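Carbonic anhydrase (Geobacillus kaustophilus, PDB 3VNP) catalyses the reversible hydration of carbon dioxide to hydrogencarbonate as a metal-dependent, homotrimeric gamma-class carbonic anhydrase. Local coordinates at residues S62-S67 against L72-G77; V29-E34 against T41-D46; N94-M99 against R150-I155. All coordinates share one frame; numbering follows the deposited sequence.

Interaction 1: S62-S67 against L72-G77; sequences SILHQS and LIIEDG. With MG (magnesium ion), chain E.
Leu64 lays its side chain across that of Leu72 at about a right angle, and its atoms meet the second strand one after another. Its CB starts against Leu72 CD2 at 3.6 Å. One bond further, Leu64 CG is still 3.8 Å from that same methyl. At the end, Leu64 CD2 comes tip to tip with Ile74 CD1 at 3.6 Å. Leu72 reaches in because its CG stands opposite the backbone N (chi1 176°), and its CD2 also lies against the carbonyl oxygen of His65, 3.8 Å from that O. Next along the chain, the CG of Gln66 passes over Leu72 CB at 4.0 Å, while the amide beyond it turns to other partners: NE2 donates to Arg44 O and OE1 accepts from Ala48 N.

His65 points the opposite way, out of the apolar interior. With its CG swung beside the carbonyl carbon (chi1 -159°), the ring binds the magnesium ion through ND1 at 2.3 Å. A water also binds the metal, its O 2.4 Å from the magnesium and in the plane of the ring at its edge. His87 of the same chain and His82 of the second subunit supply the other two histidine ligands, so the site bridges two chains. The second nitrogen, NE2, is hydrogen-bonded to Asp46 OD2, which helps fix the rotation of the ring.

No hydrogen bond joins strands 63-65 and 72-74; their directions differ by 126°, and each pairs with the coils before and after it. Such side-chain packing between two faces of one coil, leucine inside and metal-binding histidine outside, belongs to the left-handed parallel beta-helix of hexapeptide-repeat gamma-carbonic anhydrases and their intersubunit metal site.

Interaction 2: V29-E34 against T41-D46; sequences VVIGEE and TVIRGD
Val29 holds CG1 opposite its backbone N (chi1 179°) and Ile43 does the same with CG2, its CG1 lying beside the N instead (chi1 -55°); these settings turn the branched ends of the two residues into each other. The side chains cross at about a right angle. Both methyls of Val29 rest on one methyl of Ile43: CG2 meets Ile43 CG2 at 3.9 Å, and Val29 CG1 lies 4.0 Å from the same atom. Val29 CG2 also sits on the bare backbone of Gly45, 4.0 Å from its CA, where the two backbones come closest. Ile31 joins more loosely, its CD1 4.5 Å from Ile43 CD1, and Ile52 packs on both isoleucines.

Arg44 projects from the other side of its strand. Its NH1 makes a 2.7 Å salt bridge to Asp46 OD1, which offers its syn lone pair from slightly out of the guanidinium plane, while NH2 pairs with Asp60 of the second subunit. No hydrogen bond or salt bridge joins 29-31 to 42-45; what passes directly between them is apolar packing, with the charges of Arg44 and Asp46 turned outward to the second subunit.

Interaction 3: N94-M99 against R150-I155; sequences NALIGM and REMERI
Glu151 OE2 accepts a bond of 2.7 Å from Arg154 NH2, one turn further along the helix. It is fairly straight, with an angle of 156° at the hydrogen, and uses the syn lone pair of the oxygen; the carboxylate carbon lies at the edge of the guanidinium, in its plane, though OE2 itself is tilted a little out of it. Arg154 NH1 pairs with Glu158 another turn on, so the arginine is held between two acids along one flank of the helix.

The flank that meets strand 96-97 is apolar. Leu96 extends from the strand with CG opposite its backbone N (chi1 -176°), which carries the CD1 methyl to the helix. There CD1 touches two side chains three residues apart in the helix: it lies 4.0 Å from Ile155 CD1, whose side chain crosses that of Leu96 at about a right angle, and 4.2 Å from Met152 CG, in the middle of the methionine chain. Phe114 of the next coil packs on both Leu96 and Met152, and Thr79 of the preceding coil on both Leu96 and Ile155, which extends the seam to either side.

Backbone bonds hold the helix itself, among them Ile155 N to Glu151 O at 3.1 Å; none reaches the strand. Ile97 points to the inside of the coil, where it meets Ile109 and Ile115, while Leu96 serves the outer surface. A C-terminal helix, 146-170, packed by hydrophobic residues against the outside of a left-handed parallel beta-helix is the architecture of the gamma-class carbonic anhydrases.

Interactions 1 and 2 share one theme: each packs aliphatic side chains inside the beta-helix between the same two sheets, interaction 1 within a coil and interaction 2 from one coil to the next. Strands 42-45 and 63-65 are neighbours in one of these sheets, tied directly through the backbone bond of Leu64 N to Val42 O, and both contacts face the second subunit with polar residues on the outer side. Magnesium distinguishes 62-67/72-77, whereas 29-34/41-46 contributes Asp46 to its second shell. Interaction 3 lies on the outer wall, joining a strand of the third sheet to the helix with fewer contacts, still largely buried. It connects with interaction 1 through the backbone of Asp76 and Asn94, but does not touch interaction 2.

Interaction 1: S62-S67 against L72-G77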
loop_
_atom_site.group_PDB
_atom_site.type_symbol
_atom_site.label_atom_id
_atom_site.label_comp_id
_atom_site.label_asym_id
_atom_site.label_seq_id
_atom_site.Cartn_x
_atom_site.Cartn_y
_atom_site.Cartn_z
ATOM N N SER A 62 0.376 4.542 4.918
ATOM C CA SER A 62 1.544 3.937 5.542
ATOM C C SER A 62 1.139 2.950 6.631
ATOM O O SER A 62 0.007 2.968 7.129
ATOM C CB SER A 62 2.451 5.008 6.132
ATOM O OG SER A 62 2.939 5.845 5.105
ATOM N N ILE A 63 2.066 2.074 6.984
ATOM C CA ILE A 63 1.808 1.097 8.022
ATOM C C ILE A 63 2.907 1.186 9.075
ATOM O O ILE A 63 4.094 1.023 8.770
ATOM C CB ILE A 63 1.790 -0.344 7.469
ATOM C CG1 ILE A 63 0.940 -0.420 6.198
ATOM C CG2 ILE A 63 1.244 -1.292 8.530
ATOM C CD1 ILE A 63 -0.498 0.035 6.386
ATOM N N LEU A 64 2.507 1.462 10.311
ATOM C CA LEU A 64 3.451 1.539 11.417
ATOM C C LEU A 64 3.130 0.432 12.413
ATOM O O LEU A 64 2.008 0.343 12.911
ATOM C CB LEU A 64 3.384 2.914 12.093
ATOM C CG LEU A 64 4.273 3.982 11.429
ATOM C CD1 LEU A 64 3.888 4.141 9.959
ATOM C CD2 LEU A 64 4.144 5.310 12.170
ATOM N N HIS A 65 4.108 -0.431 12.674
ATOM C CA HIS A 65 3.924 -1.523 13.620
ATOM C C HIS A 65 5.251 -1.857 14.309
ATOM O O HIS A 65 6.270 -1.210 14.071
ATOM C CB HIS A 65 3.378 -2.768 12.909
ATOM C CG HIS A 65 2.699 -3.738 13.827
ATOM N ND1 HIS A 65 2.694 -5.098 13.604
ATOM C CD2 HIS A 65 1.996 -3.546 14.967
ATOM C CE1 HIS A 65 2.021 -5.700 14.568
ATOM N NE2 HIS A 65 1.587 -4.781 15.408
ATOM N N GLN A 66 5.242 -2.874 15.163
ATOM C CA GLN A 66 6.455 -3.242 15.871
ATOM C C GLN A 66 6.601 -4.745 16.063
ATOM O O GLN A 66 5.631 -5.503 15.959
ATOM C CB GLN A 66 6.494 -2.584 17.264
ATOM C CG GLN A 66 5.827 -1.221 17.394
ATOM C CD GLN A 66 4.315 -1.323 17.410
ATOM O OE1 GLN A 66 3.755 -2.216 18.043
ATOM N NE2 GLN A 66 3.644 -0.404 16.726
ATOM N N SER A 67 7.838 -5.156 16.325
ATOM C CA SER A 67 8.167 -6.542 16.631
ATOM C C SER A 67 8.419 -6.472 18.156
ATOM O O SER A 67 8.720 -5.393 18.694
ATOM C CB SER A 67 9.423 -6.992 15.866
ATOM O OG SER A 67 10.533 -6.153 16.128
ATOM N N LEU A 72 9.064 1.650 18.249
ATOM C CA LEU A 72 9.068 2.366 16.983
ATOM C C LEU A 72 9.208 3.849 17.341
ATOM O O LEU A 72 8.277 4.456 17.871
ATOM C CB LEU A 72 7.752 2.118 16.230
ATOM C CG LEU A 72 7.532 2.877 14.916
ATOM C CD1 LEU A 72 8.630 2.525 13.922
ATOM C CD2 LEU A 72 6.169 2.530 14.338
ATOM N N ILE A 73 10.376 4.420 17.072
ATOM C CA ILE A 73 10.622 5.827 17.386
ATOM C C ILE A 73 10.788 6.688 16.139
ATOM O O ILE A 73 11.622 6.402 15.283
ATOM C CB ILE A 73 11.906 6.014 18.265
ATOM C CG1 ILE A 73 11.679 5.487 19.685
ATOM C CG2 ILE A 73 12.289 7.489 18.334
ATOM C CD1 ILE A 73 11.696 4.006 19.780
ATOM N N ILE A 74 10.001 7.752 16.052
ATOM C CA ILE A 74 10.071 8.676 14.926
ATOM C C ILE A 74 10.243 10.073 15.512
ATOM O O ILE A 74 9.268 10.694 15.928
ATOM C CB ILE A 74 8.776 8.644 14.091
ATOM C CG1 ILE A 74 8.504 7.221 13.596
ATOM C CG2 ILE A 74 8.888 9.618 12.925
ATOM C CD1 ILE A 74 7.235 7.087 12.787
ATOM N N GLU A 75 11.475 10.571 15.533
ATOM C CA GLU A 75 11.756 11.889 16.109
ATOM C C GLU A 75 11.171 13.082 15.356
ATOM O O GLU A 75 10.589 12.939 14.279
ATOM C CB GLU A 75 13.267 12.072 16.283
ATOM C CG GLU A 75 13.911 10.973 17.116
ATOM C CD GLU A 75 15.360 11.265 17.467
ATOM O OE1 GLU A 75 16.062 11.898 16.649
ATOM O OE2 GLU A 75 15.803 10.846 18.557
ATOM N N ASP A 76 11.338 14.266 15.935
ATOM C CA ASP A 76 10.809 15.496 15.359
ATOM C C ASP A 76 11.229 15.797 13.926
ATOM O O ASP A 76 12.313 15.420 13.486
ATOM C CB ASP A 76 11.182 16.676 16.251
ATOM C CG ASP A 76 10.375 16.721 17.534
ATOM O OD1 ASP A 76 10.219 15.672 18.199
ATOM O OD2 ASP A 76 9.901 17.822 17.882
ATOM N N GLY A 77 10.341 16.475 13.205
ATOM C CA GLY A 77 10.601 16.870 11.831
ATOM C C GLY A 77 10.745 15.809 10.753
ATOM O O GLY A 77 11.066 16.138 9.610
HETATM MG MG MG E . 3.899 -6.496 12.175
HETATM O O HOH W 1 3.250 -8.780 12.710
#

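Interaction 2: V29-E34 against T41-D46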
loop_
_atom_site.group_PDB
_atom_site.type_symbol
_atom_site.label_atom_id
_atom_site.label_comp_id
_atom_site.label_asym_id
_atom_site.label_seq_id
_atom_site.Cartn_x
_atom_site.Cartn_y
_atom_site.Cartn_z
ATOM N N VAL A 29 0.566 4.370 21.653
ATOM C CA VAL A 29 1.087 5.318 20.666
ATOM C C VAL A 29 1.070 6.752 21.208
ATOM O O VAL A 29 0.129 7.164 21.895
ATOM C CB VAL A 29 0.257 5.277 19.353
ATOM C CG1 VAL A 29 0.804 6.275 18.358
ATOM C CG2 VAL A 29 0.279 3.880 18.765
ATOM N N VAL A 30 2.119 7.508 20.904
ATOM C CA VAL A 30 2.199 8.894 21.347
ATOM C C VAL A 30 2.524 9.754 20.133
ATOM O O VAL A 30 3.538 9.536 19.472
ATOM C CB VAL A 30 3.304 9.087 22.424
ATOM C CG1 VAL A 30 3.396 10.543 22.823
ATOM C CG2 VAL A 30 2.992 8.239 23.640
ATOM N N ILE A 31 1.657 10.722 19.842
ATOM C CA ILE A 31 1.861 11.605 18.699
ATOM C C ILE A 31 2.042 13.062 19.130
ATOM O O ILE A 31 1.224 13.614 19.869
ATOM C CB ILE A 31 0.688 11.475 17.698
ATOM C CG1 ILE A 31 0.705 10.071 17.079
ATOM C CG2 ILE A 31 0.803 12.527 16.607
ATOM C CD1 ILE A 31 -0.579 9.684 16.370
ATOM N N GLY A 32 3.120 13.674 18.640
ATOM C CA GLY A 32 3.451 15.047 18.980
ATOM C C GLY A 32 2.649 16.159 18.337
ATOM O O GLY A 32 1.741 15.929 17.538
ATOM N N GLU A 33 3.017 17.384 18.697
ATOM C CA GLU A 33 2.365 18.600 18.221
ATOM C C GLU A 33 2.670 18.893 16.748
ATOM O O GLU A 33 3.781 18.661 16.262
ATOM C CB GLU A 33 2.821 19.784 19.091
ATOM C CG GLU A 33 1.747 20.816 19.467
ATOM C CD GLU A 33 0.784 20.336 20.554
ATOM O OE1 GLU A 33 1.251 19.857 21.613
ATOM O OE2 GLU A 33 -0.445 20.454 20.356
ATOM N N GLU A 34 1.666 19.401 16.043
ATOM C CA GLU A 34 1.802 19.755 14.635
ATOM C C GLU A 34 2.124 18.617 13.657
ATOM O O GLU A 34 2.370 18.874 12.478
ATOM C CB GLU A 34 2.842 20.873 14.479
ATOM C CG GLU A 34 2.376 22.227 15.005
ATOM C CD GLU A 34 3.437 23.308 14.884
ATOM O OE1 GLU A 34 4.498 23.177 15.530
ATOM O OE2 GLU A 34 3.213 24.290 14.143
ATOM N N THR A 41 -3.582 5.734 6.702
ATOM C CA THR A 41 -2.431 5.225 7.437
ATOM C C THR A 41 -2.885 4.398 8.637
ATOM O O THR A 41 -3.896 4.705 9.265
ATOM C CB THR A 41 -1.533 6.382 7.916
ATOM O OG1 THR A 41 -0.798 6.888 6.797
ATOM C CG2 THR A 41 -0.569 5.917 8.991
ATOM N N VAL A 42 -2.139 3.342 8.937
ATOM C CA VAL A 42 -2.453 2.473 10.067
ATOM C C VAL A 42 -1.293 2.446 11.063
ATOM O O VAL A 42 -0.157 2.139 10.698
ATOM C CB VAL A 42 -2.739 1.021 9.605
ATOM C CG1 VAL A 42 -2.936 0.108 10.812
ATOM C CG2 VAL A 42 -3.965 0.996 8.724
ATOM N N ILE A 43 -1.587 2.766 12.320
ATOM C CA ILE A 43 -0.578 2.775 13.375
ATOM C C ILE A 43 -1.040 1.886 14.532
ATOM O O ILE A 43 -1.725 2.355 15.443
ATOM C CB ILE A 43 -0.351 4.205 13.917
ATOM C CG1 ILE A 43 0.009 5.154 12.771
ATOM C CG2 ILE A 43 0.773 4.201 14.946
ATOM C CD1 ILE A 43 0.170 6.599 13.191
ATOM N N ARG A 44 -0.674 0.607 14.493
ATOM C CA ARG A 44 -1.064 -0.325 15.549
ATOM C C ARG A 44 0.013 -0.467 16.627
ATOM O O ARG A 44 1.076 -1.028 16.383
ATOM C CB ARG A 44 -1.392 -1.712 14.961
ATOM C CG ARG A 44 -2.777 -1.822 14.336
ATOM C CD ARG A 44 -3.278 -3.262 14.295
ATOM N NE ARG A 44 -2.531 -4.076 13.345
ATOM C CZ ARG A 44 -1.895 -5.202 13.660
ATOM N NH1 ARG A 44 -1.917 -5.653 14.907
ATOM N NH2 ARG A 44 -1.230 -5.875 12.730
ATOM N N GLY A 45 -0.269 0.044 17.822
ATOM C CA GLY A 45 0.695 -0.053 18.907
ATOM C C GLY A 45 0.324 -1.173 19.851
ATOM O O GLY A 45 0.046 -0.956 21.027
ATOM N N ASP A 46 0.327 -2.391 19.340
ATOM C CA ASP A 46 -0.060 -3.506 20.178
ATOM C C ASP A 46 1.036 -4.537 20.409
ATOM O O ASP A 46 0.778 -5.592 20.978
ATOM C CB ASP A 46 -1.324 -4.151 19.596
ATOM C CG ASP A 46 -1.156 -4.538 18.141
ATOM O OD1 ASP A 46 -2.176 -4.656 17.432
ATOM O OD2 ASP A 46 0.002 -4.729 17.709
#

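Interaction 3: N94-M99 against R150-I155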
loop_
_atom_site.group_PDB
_atom_site.type_symbol
_atom_site.label_atom_id
_atom_site.label_comp_id
_atom_site.label_asym_id
_atom_site.label_seq_id
_atom_site.Cartn_x
_atom_site.Cartn_y
_atom_site.Cartn_z
ATOM N N ASN A 94 14.674 14.963 11.552
ATOM C CA ASN A 94 14.777 15.511 10.210
ATOM C C ASN A 94 15.101 14.558 9.068
ATOM O O ASN A 94 15.371 15.005 7.955
ATOM C CB ASN A 94 15.775 16.675 10.210
ATOM C CG ASN A 94 15.350 17.801 11.136
ATOM O OD1 ASN A 94 14.179 18.187 11.163
ATOM N ND2 ASN A 94 16.296 18.335 11.896
ATOM N N ALA A 95 15.077 13.258 9.324
ATOM C CA ALA A 95 15.363 12.309 8.259
ATOM C C ALA A 95 14.154 12.270 7.328
ATOM O O ALA A 95 13.058 12.675 7.707
ATOM C CB ALA A 95 15.633 10.927 8.836
ATOM N N LEU A 96 14.357 11.806 6.101
ATOM C CA LEU A 96 13.258 11.718 5.153
ATOM C C LEU A 96 13.179 10.307 4.569
ATOM O O LEU A 96 14.169 9.778 4.060
ATOM C CB LEU A 96 13.428 12.756 4.034
ATOM C CG LEU A 96 12.277 12.820 3.022
ATOM C CD1 LEU A 96 12.259 14.161 2.312
ATOM C CD2 LEU A 96 12.418 11.675 2.033
ATOM N N ILE A 97 11.999 9.697 4.648
ATOM C CA ILE A 97 11.805 8.349 4.121
ATOM C C ILE A 97 11.026 8.395 2.809
ATOM O O ILE A 97 9.844 8.729 2.791
ATOM C CB ILE A 97 11.046 7.467 5.136
ATOM C CG1 ILE A 97 11.687 7.600 6.529
ATOM C CG2 ILE A 97 11.054 6.006 4.671
ATOM C CD1 ILE A 97 13.142 7.146 6.630
ATOM N N GLY A 98 11.698 8.061 1.712
ATOM C CA GLY A 98 11.051 8.085 0.410
ATOM C C GLY A 98 9.839 7.173 0.294
ATOM O O GLY A 98 9.826 6.063 0.827
ATOM N N MET A 99 8.819 7.650 -0.412
ATOM C CA MET A 99 7.586 6.897 -0.618
ATOM C C MET A 99 7.866 5.465 -1.097
ATOM O O MET A 99 8.821 5.225 -1.842
ATOM C CB MET A 99 6.714 7.622 -1.646
ATOM C CG MET A 99 7.338 7.688 -3.036
ATOM S SD MET A 99 6.457 8.774 -4.187
ATOM C CE MET A 99 7.304 10.331 -3.856
ATOM N N ARG A 150 17.873 21.790 2.341
ATOM C CA ARG A 150 16.916 22.888 2.314
ATOM C C ARG A 150 15.592 22.451 1.695
ATOM O O ARG A 150 14.534 22.979 2.031
ATOM C CB ARG A 150 17.491 24.064 1.524
ATOM C CG ARG A 150 16.620 25.306 1.536
ATOM C CD ARG A 150 17.103 26.301 0.491
ATOM N NE ARG A 150 17.151 25.687 -0.835
ATOM C CZ ARG A 150 17.450 26.338 -1.954
ATOM N NH1 ARG A 150 17.729 27.633 -1.915
ATOM N NH2 ARG A 150 17.473 25.692 -3.115
ATOM N N GLU A 151 15.653 21.493 0.779
ATOM C CA GLU A 151 14.448 20.981 0.145
ATOM C C GLU A 151 13.672 20.184 1.198
ATOM O O GLU A 151 12.446 20.110 1.162
ATOM C CB GLU A 151 14.825 20.091 -1.042
ATOM C CG GLU A 151 13.658 19.403 -1.730
ATOM C CD GLU A 151 12.517 20.347 -2.045
ATOM O OE1 GLU A 151 12.780 21.516 -2.398
ATOM O OE2 GLU A 151 11.350 19.916 -1.951
ATOM N N MET A 152 14.399 19.612 2.154
ATOM C CA MET A 152 13.791 18.828 3.224
ATOM C C MET A 152 13.115 19.698 4.279
ATOM O O MET A 152 12.097 19.306 4.856
ATOM C CB MET A 152 14.850 17.944 3.881
ATOM C CG MET A 152 15.406 16.894 2.941
ATOM S SD MET A 152 16.619 15.824 3.693
ATOM C CE MET A 152 17.995 16.136 2.640
ATOM N N GLU A 153 13.692 20.872 4.535
ATOM C CA GLU A 153 13.136 21.817 5.505
ATOM C C GLU A 153 11.882 22.409 4.883
ATOM O O GLU A 153 10.905 22.708 5.566
ATOM C CB GLU A 153 14.159 22.923 5.807
ATOM C CG GLU A 153 13.604 24.231 6.401
ATOM C CD GLU A 153 12.909 24.054 7.747
ATOM O OE1 GLU A 153 13.382 23.235 8.570
ATOM O OE2 GLU A 153 11.894 24.752 7.990
ATOM N N ARG A 154 11.922 22.551 3.565
ATOM C CA ARG A 154 10.809 23.100 2.809
ATOM C C ARG A 154 9.619 22.130 2.849
ATOM O O ARG A 154 8.471 22.547 3.022
ATOM C CB ARG A 154 11.265 23.349 1.365
ATOM C CG ARG A 154 10.487 24.413 0.611
ATOM C CD ARG A 154 9.220 23.861 -0.003
ATOM N NE ARG A 154 9.499 22.733 -0.887
ATOM C CZ ARG A 154 8.573 22.074 -1.575
ATOM N NH1 ARG A 154 7.301 22.431 -1.486
ATOM N NH2 ARG A 154 8.918 21.053 -2.345
ATOM N N ILE A 155 9.903 20.839 2.698
ATOM C CA ILE A 155 8.865 19.809 2.720
ATOM C C ILE A 155 8.276 19.688 4.126
ATOM O O ILE A 155 7.059 19.710 4.318
ATOM C CB ILE A 155 9.445 18.431 2.299
ATOM C CG1 ILE A 155 9.842 18.459 0.821
ATOM C CG2 ILE A 155 8.428 17.331 2.544
ATOM C CD1 ILE A 155 10.622 17.229 0.364
#